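Local coordinates for protein beta-galactosidase (Bacteroides thetaiotaomicron, PDB 5MUJ) that probably hydrolyses an arabinofuranosidic linkage in the plant pectin rhamnogalacturonan II, whose chain B oligosaccharide it binds in a glycan pocket, at residues 91-96 with 103-108; 126-131 with 208-213; 198-203 with 258-263. All blocks are in the same frame, centred on the assembly; numbering follows the deposited sequence.

Overall arrangement
Five four-stranded antiparallel sheets follow one another along the chain, as in a five-bladed beta-propeller; strand 45-51 joins the sheet built from the last strands and so closes the ring. Interaction 1 comes first: a short loop brings 103-108 back against 91-96, pairing the outer two strands of their blade. It closes before the others open. Interactions 2 and 3 cross, their segments alternating along the chain. In interaction 2 the loop after strand 121-126 meets strand 204-212 of the next blade, whereas interaction 3 joins the loop entering that strand to the one leaving strand 254-255 at the blade's outer edge. Their centres are about 20 Å apart.

Interaction 1: residues 91-96 with 103-108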
loop_
_atom_site.group_PDB
_atom_site.type_symbol
_atom_site.label_atom_id
_atom_site.label_comp_id
_atom_site.label_asym_id
_atom_site.label_seq_id
_atom_site.Cartn_x
_atom_site.Cartn_y
_atom_site.Cartn_z
ATOM N N GLU A 91 13.463 -2.862 4.360
ATOM C CA GLU A 91 13.861 -1.441 4.374
ATOM C C GLU A 91 13.064 -0.657 3.336
ATOM O O GLU A 91 12.469 -1.244 2.445
ATOM C CB GLU A 91 15.382 -1.245 4.146
ATOM C CG GLU A 91 16.257 -1.875 5.215
ATOM C CD GLU A 91 17.719 -1.614 5.031
ATOM O OE1 GLU A 91 18.277 -1.997 3.955
ATOM O OE2 GLU A 91 18.283 -0.983 5.934
ATOM N N THR A 92 13.029 0.658 3.504
ATOM C CA THR A 92 12.295 1.506 2.612
ATOM C C THR A 92 13.330 2.352 1.863
ATOM O O THR A 92 14.248 2.956 2.435
ATOM C CB THR A 92 11.313 2.383 3.340
ATOM O OG1 THR A 92 10.483 1.565 4.179
ATOM C CG2 THR A 92 10.415 3.174 2.381
ATOM N N TRP A 93 13.106 2.373 0.551
ATOM C CA TRP A 93 13.943 3.103 -0.414
ATOM C C TRP A 93 13.060 4.141 -1.130
ATOM O O TRP A 93 11.826 4.114 -1.125
ATOM C CB TRP A 93 14.554 2.119 -1.430
ATOM C CG TRP A 93 15.507 1.134 -0.880
ATOM C CD1 TRP A 93 15.218 0.115 0.004
ATOM C CD2 TRP A 93 16.895 1.023 -1.149
ATOM N NE1 TRP A 93 16.346 -0.613 0.308
ATOM C CE2 TRP A 93 17.401 -0.077 -0.389
ATOM C CE3 TRP A 93 17.776 1.753 -1.952
ATOM C CZ2 TRP A 93 18.738 -0.452 -0.421
ATOM C CZ3 TRP A 93 19.094 1.398 -1.966
ATOM C CH2 TRP A 93 19.575 0.297 -1.254
ATOM N N ILE A 94 13.753 4.998 -1.848
ATOM C CA ILE A 94 13.125 6.052 -2.682
ATOM C C ILE A 94 13.769 6.107 -4.088
ATOM O O ILE A 94 14.977 5.973 -4.228
ATOM C CB ILE A 94 13.086 7.424 -1.963
ATOM C CG1 ILE A 94 12.086 8.374 -2.606
ATOM C CG2 ILE A 94 14.462 8.092 -1.918
ATOM C CD1 ILE A 94 11.814 9.625 -1.807
ATOM N N ALA A 95 12.907 6.298 -5.085
ATOM C CA ALA A 95 13.372 6.444 -6.450
ATOM C C ALA A 95 12.714 7.654 -7.036
ATOM O O ALA A 95 11.691 8.155 -6.585
ATOM C CB ALA A 95 13.037 5.243 -7.293
ATOM N N GLU A 96 13.408 8.214 -8.019
ATOM C CA GLU A 96 12.873 9.387 -8.734
ATOM C C GLU A 96 12.608 9.124 -10.239
ATOM O O GLU A 96 13.135 8.178 -10.811
ATOM C CB GLU A 96 13.807 10.602 -8.606
ATOM C CG GLU A 96 15.165 10.440 -9.294
ATOM C CD GLU A 96 16.030 11.665 -9.263
ATOM O OE1 GLU A 96 15.912 12.509 -8.359
ATOM O OE2 GLU A 96 16.844 11.774 -10.184
ATOM N N TRP A 103 12.507 5.117 -13.888
ATOM C CA TRP A 103 12.756 5.344 -12.432
ATOM C C TRP A 103 14.219 5.135 -12.096
ATOM O O TRP A 103 14.864 4.207 -12.617
ATOM C CB TRP A 103 11.879 4.404 -11.534
ATOM C CG TRP A 103 10.465 4.804 -11.626
ATOM C CD1 TRP A 103 9.531 4.351 -12.535
ATOM C CD2 TRP A 103 9.798 5.791 -10.835
ATOM N NE1 TRP A 103 8.340 5.025 -12.362
ATOM C CE2 TRP A 103 8.482 5.906 -11.322
ATOM C CE3 TRP A 103 10.195 6.614 -9.789
ATOM C CZ2 TRP A 103 7.595 6.840 -10.813
ATOM C CZ3 TRP A 103 9.316 7.497 -9.295
ATOM C CH2 TRP A 103 8.028 7.599 -9.780
ATOM N N ARG A 104 14.747 5.995 -11.226
ATOM C CA ARG A 104 16.122 5.820 -10.732
ATOM C C ARG A 104 16.156 5.785 -9.198
ATOM O O ARG A 104 15.778 6.747 -8.541
ATOM C CB ARG A 104 17.014 6.938 -11.239
ATOM C CG ARG A 104 17.113 7.045 -12.771
ATOM C CD ARG A 104 17.910 8.276 -13.161
ATOM N NE ARG A 104 17.224 9.490 -12.712
ATOM C CZ ARG A 104 16.264 10.111 -13.399
ATOM N NH1 ARG A 104 15.880 9.647 -14.589
ATOM N NH2 ARG A 104 15.671 11.185 -12.893
ATOM N N THR A 105 16.685 4.696 -8.658
ATOM C CA THR A 105 16.737 4.528 -7.183
ATOM C C THR A 105 17.793 5.408 -6.595
ATOM O O THR A 105 18.929 5.488 -7.149
ATOM C CB THR A 105 16.981 3.083 -6.825
ATOM O OG1 THR A 105 15.808 2.381 -7.222
ATOM C CG2 THR A 105 17.277 2.937 -5.326
ATOM N N LEU A 106 17.414 6.123 -5.523
ATOM C CA LEU A 106 18.307 7.086 -4.884
ATOM C C LEU A 106 19.008 6.562 -3.637
ATOM O O LEU A 106 20.140 6.984 -3.369
ATOM C CB LEU A 106 17.560 8.367 -4.537
ATOM C CG LEU A 106 16.975 9.180 -5.685
ATOM C CD1 LEU A 106 16.166 10.384 -5.232
ATOM C CD2 LEU A 106 18.081 9.714 -6.609
ATOM N N GLY A 107 18.354 5.669 -2.885
ATOM C CA GLY A 107 18.891 5.167 -1.611
ATOM C C GLY A 107 17.766 5.037 -0.620
ATOM O O GLY A 107 16.603 5.296 -0.942
ATOM N N ARG A 108 18.171 4.649 0.592
ATOM C CA ARG A 108 17.231 4.376 1.686
ATOM C C ARG A 108 16.669 5.614 2.377
ATOM O O ARG A 108 17.364 6.641 2.539
ATOM C CB ARG A 108 17.882 3.483 2.742
ATOM C CG ARG A 108 18.290 2.090 2.275
ATOM C CD ARG A 108 19.250 1.520 3.271
ATOM N NE ARG A 108 19.821 0.231 2.955
ATOM C CZ ARG A 108 20.959 0.031 2.327
ATOM N NH1 ARG A 108 21.649 1.049 1.790
ATOM N NH2 ARG A 108 21.377 -1.205 2.162
HETATM O O HOH W 1 20.478 -3.548 3.816
#
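Arg108 runs alongside the indole of Trp93, both side chains pointing the same way. Its CG stands over the face of the six-membered ring, 3.8 Å from the centroid, in a CH-pi contact, and farther out Trp93 CZ2 covers the centre of one face of the guanidinium, the two planes turned 36° apart. Extended from CG to NE, Arg108 carries its head along the ring to Glu91. There Arg108 NE donates to Glu91 OE1 over 2.9 Å in a nearly straight bond that lies in the guanidinium plane yet meets the carboxylate from above. A water donating to the same oxygen and accepting from Arg108 NH2 bridges the pair, while Glu91 OE2 is held by the backbone N of Tyr112.

Toward the loop the chain of Arg104 bends at chi3 (-63°), and its NH2 reaches Glu96 OE2 at 3.0 Å with the two flat groups almost perpendicular. Leu106 CD1 packs 3.8 Å from Glu96 OE1. Between these ends the strands pair antiparallel, interrupted by a beta bulge where the register slips by one residue between Ile94 and Ala95. Gly107 adopts a phi of 141°, at which a side chain would jam against the preceding carbonyl. A salt bridge thus lies toward either end of the paired segments; that with Glu91 probably balances the charge of Arg108, while the Trp93 indole packs on its aliphatic chain and guanidinium face.

Interaction 2: residues 126-131 with 208-213; sequences PALPDM and STVYWD
Tyr211 makes the tight part of this contact, meeting both Pro129 and Met131, the latter a selenomethionine. Met131 CG presses on Tyr211 CD1 at 3.6 Å, and the two side chains cross at about a right angle. A bend at chi3 (77°) carries Met131 CE over one face of the ring, while SE lies obliquely to it, 4.6 Å from the centroid, as a Met-aromatic contact. Thr209 CG2 covers the opposite face toward the rim. Pro129 CG approaches Tyr211 CE1 at 3.7 Å, and the phenol oxygen is fixed by the backbone N of Ile276. Next to this cluster Leu128 lies side by side with Val210, CD2 to CG1 at 3.9 Å, and Leu128 N donates to Val210 O over 2.9 Å, the one direct hydrogen bond between the segments.

Elsewhere water takes the place of direct pairing. Pro126 O receives a water that also bonds Thr209 OG1, and a second, held more weakly, that accepts from Val210 N. Beyond Leu128 another water donates to Pro129 O at 2.6 Å and accepts from Trp212 N, close to where the indole of Trp212 turns away to an exposed position. Such a seam, with the loop leaving one blade's innermost strand laid on the innermost strand of the next and water between their backbones, fits the interface of adjacent blades in a beta-propeller.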
loop_
_atom_site.group_PDB
_atom_site.type_symbol
_atom_site.label_atom_id
_atom_site.label_comp_id
_atom_site.label_asym_id
_atom_site.label_seq_id
_atom_site.Cartn_x
_atom_site.Cartn_y
_atom_site.Cartn_z
ATOM N N PRO A 126 4.410 6.868 2.910
ATOM C CA PRO A 126 4.174 8.262 3.210
ATOM C C PRO A 126 2.716 8.611 3.529
ATOM O O PRO A 126 1.781 7.939 3.054
ATOM C CB PRO A 126 4.648 8.956 1.931
ATOM C CG PRO A 126 5.772 8.101 1.499
ATOM C CD PRO A 126 5.369 6.692 1.811
ATOM N N ALA A 127 2.566 9.648 4.355
ATOM C CA ALA A 127 1.284 10.070 4.875
ATOM C C ALA A 127 0.870 11.429 4.390
ATOM O O ALA A 127 1.674 12.201 3.824
ATOM C CB ALA A 127 1.348 10.082 6.396
ATOM N N LEU A 128 -0.401 11.715 4.567
ATOM C CA LEU A 128 -1.029 12.952 4.254
ATOM C C LEU A 128 -0.897 13.303 2.749
ATOM O O LEU A 128 -0.613 14.458 2.397
ATOM C CB LEU A 128 -0.460 14.078 5.116
ATOM C CG LEU A 128 -0.279 13.804 6.616
ATOM C CD1 LEU A 128 0.120 15.090 7.318
ATOM C CD2 LEU A 128 -1.512 13.199 7.266
ATOM N N PRO A 129 -1.163 12.317 1.872
ATOM C CA PRO A 129 -1.136 12.643 0.442
ATOM C C PRO A 129 -2.323 13.558 0.093
ATOM O O PRO A 129 -3.383 13.424 0.703
ATOM C CB PRO A 129 -1.328 11.278 -0.224
ATOM C CG PRO A 129 -2.187 10.532 0.782
ATOM C CD PRO A 129 -1.648 10.938 2.122
ATOM N N ASP A 130 -2.153 14.433 -0.901
ATOM C CA ASP A 130 -3.282 15.090 -1.535
ATOM C C ASP A 130 -4.128 13.954 -2.142
ATOM O O ASP A 130 -3.640 13.181 -2.967
ATOM C CB ASP A 130 -2.781 16.043 -2.617
ATOM C CG ASP A 130 -3.876 16.901 -3.227
ATOM O OD1 ASP A 130 -5.077 16.588 -3.185
ATOM O OD2 ASP A 130 -3.516 17.926 -3.801
HETATM N N MSE A 131 -5.371 13.842 -1.677
HETATM C CA MSE A 131 -6.279 12.760 -2.082
HETATM C C MSE A 131 -7.041 13.046 -3.343
HETATM O O MSE A 131 -7.714 12.164 -3.872
HETATM C CB MSE A 131 -7.325 12.541 -0.998
HETATM C CG MSE A 131 -6.675 11.956 0.228
HETATM SE SE MSE A 131 -8.048 11.895 1.616
HETATM C CE MSE A 131 -9.025 10.311 0.982
ATOM N N SER A 208 -0.517 0.527 6.398
ATOM C CA SER A 208 -1.338 1.637 6.852
ATOM C C SER A 208 -1.110 2.857 5.969
ATOM O O SER A 208 -0.060 2.974 5.336
ATOM C CB SER A 208 -0.940 2.028 8.285
ATOM O OG SER A 208 0.434 2.442 8.296
ATOM N N THR A 209 -2.077 3.761 5.920
ATOM C CA THR A 209 -1.890 5.085 5.268
ATOM C C THR A 209 -2.754 6.050 6.037
ATOM O O THR A 209 -3.906 5.712 6.367
ATOM C CB THR A 209 -2.266 5.082 3.775
ATOM O OG1 THR A 209 -1.302 4.316 3.058
ATOM C CG2 THR A 209 -2.279 6.473 3.228
ATOM N N VAL A 210 -2.191 7.172 6.438
ATOM C CA VAL A 210 -2.925 8.210 7.167
ATOM C C VAL A 210 -3.285 9.349 6.233
ATOM O O VAL A 210 -2.419 9.879 5.504
ATOM C CB VAL A 210 -2.095 8.738 8.363
ATOM C CG1 VAL A 210 -2.785 9.918 9.055
ATOM C CG2 VAL A 210 -1.805 7.591 9.321
ATOM N N TYR A 211 -4.553 9.734 6.253
ATOM C CA TYR A 211 -5.101 10.831 5.446
ATOM C C TYR A 211 -5.422 12.041 6.321
ATOM O O TYR A 211 -5.815 11.865 7.469
ATOM C CB TYR A 211 -6.365 10.328 4.725
ATOM C CG TYR A 211 -6.069 9.181 3.774
ATOM C CD1 TYR A 211 -5.451 9.440 2.532
ATOM C CD2 TYR A 211 -6.372 7.865 4.085
ATOM C CE1 TYR A 211 -5.135 8.409 1.665
ATOM C CE2 TYR A 211 -6.056 6.824 3.225
ATOM C CZ TYR A 211 -5.445 7.097 2.003
ATOM O OH TYR A 211 -5.150 6.039 1.173
ATOM N N TRP A 212 -5.247 13.260 5.782
ATOM C CA TRP A 212 -5.735 14.489 6.415
ATOM C C TRP A 212 -7.167 14.714 5.917
ATOM O O TRP A 212 -7.377 14.941 4.748
ATOM C CB TRP A 212 -4.861 15.719 6.078
ATOM C CG TRP A 212 -5.444 16.997 6.606
ATOM C CD1 TRP A 212 -5.831 17.252 7.890
ATOM C CD2 TRP A 212 -5.732 18.188 5.857
ATOM N NE1 TRP A 212 -6.333 18.526 7.990
ATOM C CE2 TRP A 212 -6.286 19.125 6.756
ATOM C CE3 TRP A 212 -5.577 18.553 4.512
ATOM C CZ2 TRP A 212 -6.685 20.415 6.352
ATOM C CZ3 TRP A 212 -5.970 19.834 4.110
ATOM C CH2 TRP A 212 -6.519 20.746 5.029
ATOM N N ASP A 213 -8.158 14.568 6.796
ATOM C CA ASP A 213 -9.559 14.801 6.461
ATOM C C ASP A 213 -9.938 16.184 6.969
ATOM O O ASP A 213 -10.241 16.354 8.134
ATOM C CB ASP A 213 -10.449 13.714 7.086
ATOM C CG ASP A 213 -11.926 13.897 6.748
ATOM O OD1 ASP A 213 -12.274 14.793 5.927
ATOM O OD2 ASP A 213 -12.748 13.165 7.327
HETATM O O HOH W 2 0.747 6.826 6.029
HETATM O O HOH W 3 0.835 5.878 1.750
HETATM O O HOH W 4 -4.423 13.295 3.077
#

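Interaction 3: residues 198-203 with 258-263; sequences QWWEKL and GNPVFA. With 8PK (4-O-[(1R)-1-hydroxyethyl]-2-O-methyl-alpha-L-fucopyranose), chain B.
Gln198 OE1 gathers two donors. Asn259 ND2 reaches it in the carbonyl plane, on a lone pair, at 3.1 Å, while Trp200 NE1 comes from above that plane at 2.8 Å. Pro260, which follows a cis peptide bond, fits against both tryptophans: its CD touches Trp199 CZ2 at 3.3 Å. CG of Trp200, set between the backbone N and the carbonyl carbon (chi1 73°), turns one indole face to Pro260 CB, opposite Glu201 CB, and NE1 to Gln198. A water bridges Trp199 NE1 and Asn259 O.

Around this shell, Gln198 NE2 is held by Tyr256 O and Asn259 ND2 by Ile244 O, fixing how both amides are turned. Glu201 OE2 accepts from Gln198 N at 2.9 Å and forms a salt bridge with Arg255. Replacing Trp200 by alanine would probably open a gap between Pro260 and Glu201 and leave Gln198 OE1 with one donor fewer. The chain runs on to Leu203 of the glycan pocket; Leu203 O lies 3.5 Å from C10 of the bound 2-O-methylfucose derivative. Here the loop entering a blade's innermost strand packs on the loop leaving its outermost, consistent with loop packing at the end of a propeller blade.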
loop_
_atom_site.group_PDB
_atom_site.type_symbol
_atom_site.label_atom_id
_atom_site.label_comp_id
_atom_site.label_asym_id
_atom_site.label_seq_id
_atom_site.Cartn_x
_atom_site.Cartn_y
_atom_site.Cartn_z
ATOM N N GLN A 198 -8.666 -4.636 18.492
ATOM C CA GLN A 198 -9.891 -5.332 18.122
ATOM C C GLN A 198 -9.615 -6.703 17.479
ATOM O O GLN A 198 -8.469 -7.009 17.094
ATOM C CB GLN A 198 -10.689 -4.443 17.186
ATOM C CG GLN A 198 -11.140 -3.138 17.819
ATOM C CD GLN A 198 -11.586 -2.124 16.792
ATOM O OE1 GLN A 198 -10.960 -2.006 15.731
ATOM N NE2 GLN A 198 -12.648 -1.386 17.087
ATOM N N TRP A 199 -10.654 -7.547 17.389
ATOM C CA TRP A 199 -10.482 -8.919 16.897
ATOM C C TRP A 199 -9.762 -9.029 15.544
ATOM O O TRP A 199 -8.943 -9.905 15.353
ATOM C CB TRP A 199 -11.834 -9.673 16.834
ATOM C CG TRP A 199 -12.888 -9.127 15.845
ATOM C CD1 TRP A 199 -13.878 -8.211 16.114
ATOM C CD2 TRP A 199 -13.014 -9.432 14.429
ATOM N NE1 TRP A 199 -14.644 -8.005 15.015
ATOM C CE2 TRP A 199 -14.125 -8.718 13.957
ATOM C CE3 TRP A 199 -12.343 -10.295 13.559
ATOM C CZ2 TRP A 199 -14.532 -8.779 12.610
ATOM C CZ3 TRP A 199 -12.743 -10.361 12.259
ATOM C CH2 TRP A 199 -13.843 -9.627 11.792
ATOM N N TRP A 200 -10.106 -8.132 14.645
ATOM C CA TRP A 200 -9.624 -8.182 13.246
ATOM C C TRP A 200 -8.149 -7.870 13.031
ATOM O O TRP A 200 -7.633 -8.065 11.915
ATOM C CB TRP A 200 -10.505 -7.253 12.442
ATOM C CG TRP A 200 -10.228 -5.822 12.706
ATOM C CD1 TRP A 200 -10.745 -5.057 13.687
ATOM C CD2 TRP A 200 -9.352 -4.958 11.954
ATOM N NE1 TRP A 200 -10.246 -3.799 13.646
ATOM C CE2 TRP A 200 -9.385 -3.696 12.577
ATOM C CE3 TRP A 200 -8.520 -5.143 10.848
ATOM C CZ2 TRP A 200 -8.629 -2.605 12.113
ATOM C CZ3 TRP A 200 -7.779 -4.051 10.383
ATOM C CH2 TRP A 200 -7.836 -2.811 11.014
ATOM N N GLU A 201 -7.475 -7.396 14.076
ATOM C CA GLU A 201 -6.069 -6.976 14.007
ATOM C C GLU A 201 -5.221 -7.691 15.066
ATOM O O GLU A 201 -4.136 -7.279 15.328
ATOM C CB GLU A 201 -5.980 -5.450 14.175
ATOM C CG GLU A 201 -6.378 -4.991 15.574
ATOM C CD GLU A 201 -6.316 -3.511 15.815
ATOM O OE1 GLU A 201 -5.388 -2.857 15.285
ATOM O OE2 GLU A 201 -7.176 -3.010 16.596
ATOM N N LYS A 202 -5.726 -8.751 15.723
ATOM C CA LYS A 202 -4.965 -9.415 16.828
ATOM C C LYS A 202 -3.719 -10.185 16.429
ATOM O O LYS A 202 -2.851 -10.344 17.254
ATOM C CB LYS A 202 -5.830 -10.361 17.686
ATOM C CG LYS A 202 -6.940 -9.692 18.433
ATOM C CD LYS A 202 -6.485 -8.837 19.588
ATOM C CE LYS A 202 -7.698 -8.259 20.300
ATOM N NZ LYS A 202 -8.301 -9.247 21.251
ATOM N N LEU A 203 -3.631 -10.634 15.164
ATOM C CA LEU A 203 -2.512 -11.466 14.729
ATOM C C LEU A 203 -1.261 -10.640 14.359
ATOM O O LEU A 203 -0.140 -10.953 14.752
ATOM C CB LEU A 203 -2.935 -12.366 13.565
ATOM C CG LEU A 203 -4.066 -13.344 13.944
ATOM C CD1 LEU A 203 -4.602 -14.146 12.754
ATOM C CD2 LEU A 203 -3.615 -14.291 15.061
ATOM N N GLY A 258 -16.663 0.788 14.711
ATOM C CA GLY A 258 -17.298 -0.074 13.719
ATOM C C GLY A 258 -16.370 -0.917 12.862
ATOM O O GLY A 258 -16.827 -1.513 11.893
ATOM N N ASN A 259 -15.087 -1.010 13.228
ATOM C CA ASN A 259 -14.140 -1.867 12.490
ATOM C C ASN A 259 -14.483 -3.371 12.522
ATOM O O ASN A 259 -15.126 -3.857 13.511
ATOM C CB ASN A 259 -12.740 -1.737 13.059
ATOM C CG ASN A 259 -12.036 -0.487 12.615
ATOM O OD1 ASN A 259 -12.398 0.090 11.598
ATOM N ND2 ASN A 259 -11.048 -0.032 13.395
ATOM N N PRO A 260 -14.084 -4.147 11.501
ATOM C CA PRO A 260 -13.470 -3.673 10.221
ATOM C C PRO A 260 -14.517 -3.060 9.290
ATOM O O PRO A 260 -15.683 -3.421 9.354
ATOM C CB PRO A 260 -12.854 -4.957 9.627
ATOM C CG PRO A 260 -13.576 -6.102 10.286
ATOM C CD PRO A 260 -14.125 -5.624 11.612
ATOM N N VAL A 261 -14.119 -2.126 8.424
ATOM C CA VAL A 261 -15.064 -1.468 7.525
ATOM C C VAL A 261 -15.112 -2.094 6.108
ATOM O O VAL A 261 -15.973 -1.734 5.314
ATOM C CB VAL A 261 -14.756 0.033 7.368
ATOM C CG1 VAL A 261 -14.832 0.725 8.713
ATOM C CG2 VAL A 261 -13.409 0.282 6.663
ATOM N N PHE A 262 -14.181 -2.992 5.804
ATOM C CA PHE A 262 -14.171 -3.624 4.497
ATOM C C PHE A 262 -13.443 -4.939 4.554
ATOM O O PHE A 262 -12.306 -4.987 4.966
ATOM C CB PHE A 262 -13.486 -2.716 3.483
ATOM C CG PHE A 262 -13.679 -3.144 2.063
ATOM C CD1 PHE A 262 -14.946 -3.340 1.515
ATOM C CD2 PHE A 262 -12.579 -3.289 1.253
ATOM C CE1 PHE A 262 -15.107 -3.722 0.191
ATOM C CE2 PHE A 262 -12.724 -3.678 -0.057
ATOM C CZ PHE A 262 -13.982 -3.899 -0.600
ATOM N N ALA A 263 -14.133 -6.006 4.152
ATOM C CA ALA A 263 -13.607 -7.337 4.234
ATOM C C ALA A 263 -14.317 -8.211 3.220
ATOM O O ALA A 263 -15.429 -7.901 2.804
ATOM C CB ALA A 263 -13.835 -7.907 5.622
HETATM O O9 8PK B . 1.570 -15.468 12.737
HETATM C C8 8PK B . 1.055 -14.302 12.104
HETATM C C10 8PK B . 1.744 -13.064 12.635
HETATM O O4 8PK B . 1.205 -14.411 10.680
HETATM C C4 8PK B . 0.632 -15.603 10.135
HETATM C C5 8PK B . 1.405 -15.996 8.894
HETATM C C6 8PK B . 2.896 -16.190 9.195
HETATM O O5 8PK B . 1.232 -14.989 7.872
HETATM C C3 8PK B . -0.847 -15.410 9.811
HETATM O O3 8PK B . -1.621 -15.040 10.957
HETATM C C2 8PK B . -0.971 -14.328 8.765
HETATM O O2 8PK B . -2.361 -14.185 8.444
HETATM C C7 8PK B . -2.949 -12.960 8.906
HETATM C C1 8PK B . -0.134 -14.688 7.536
HETATM O O HOH W 5 -16.599 -6.169 14.136
#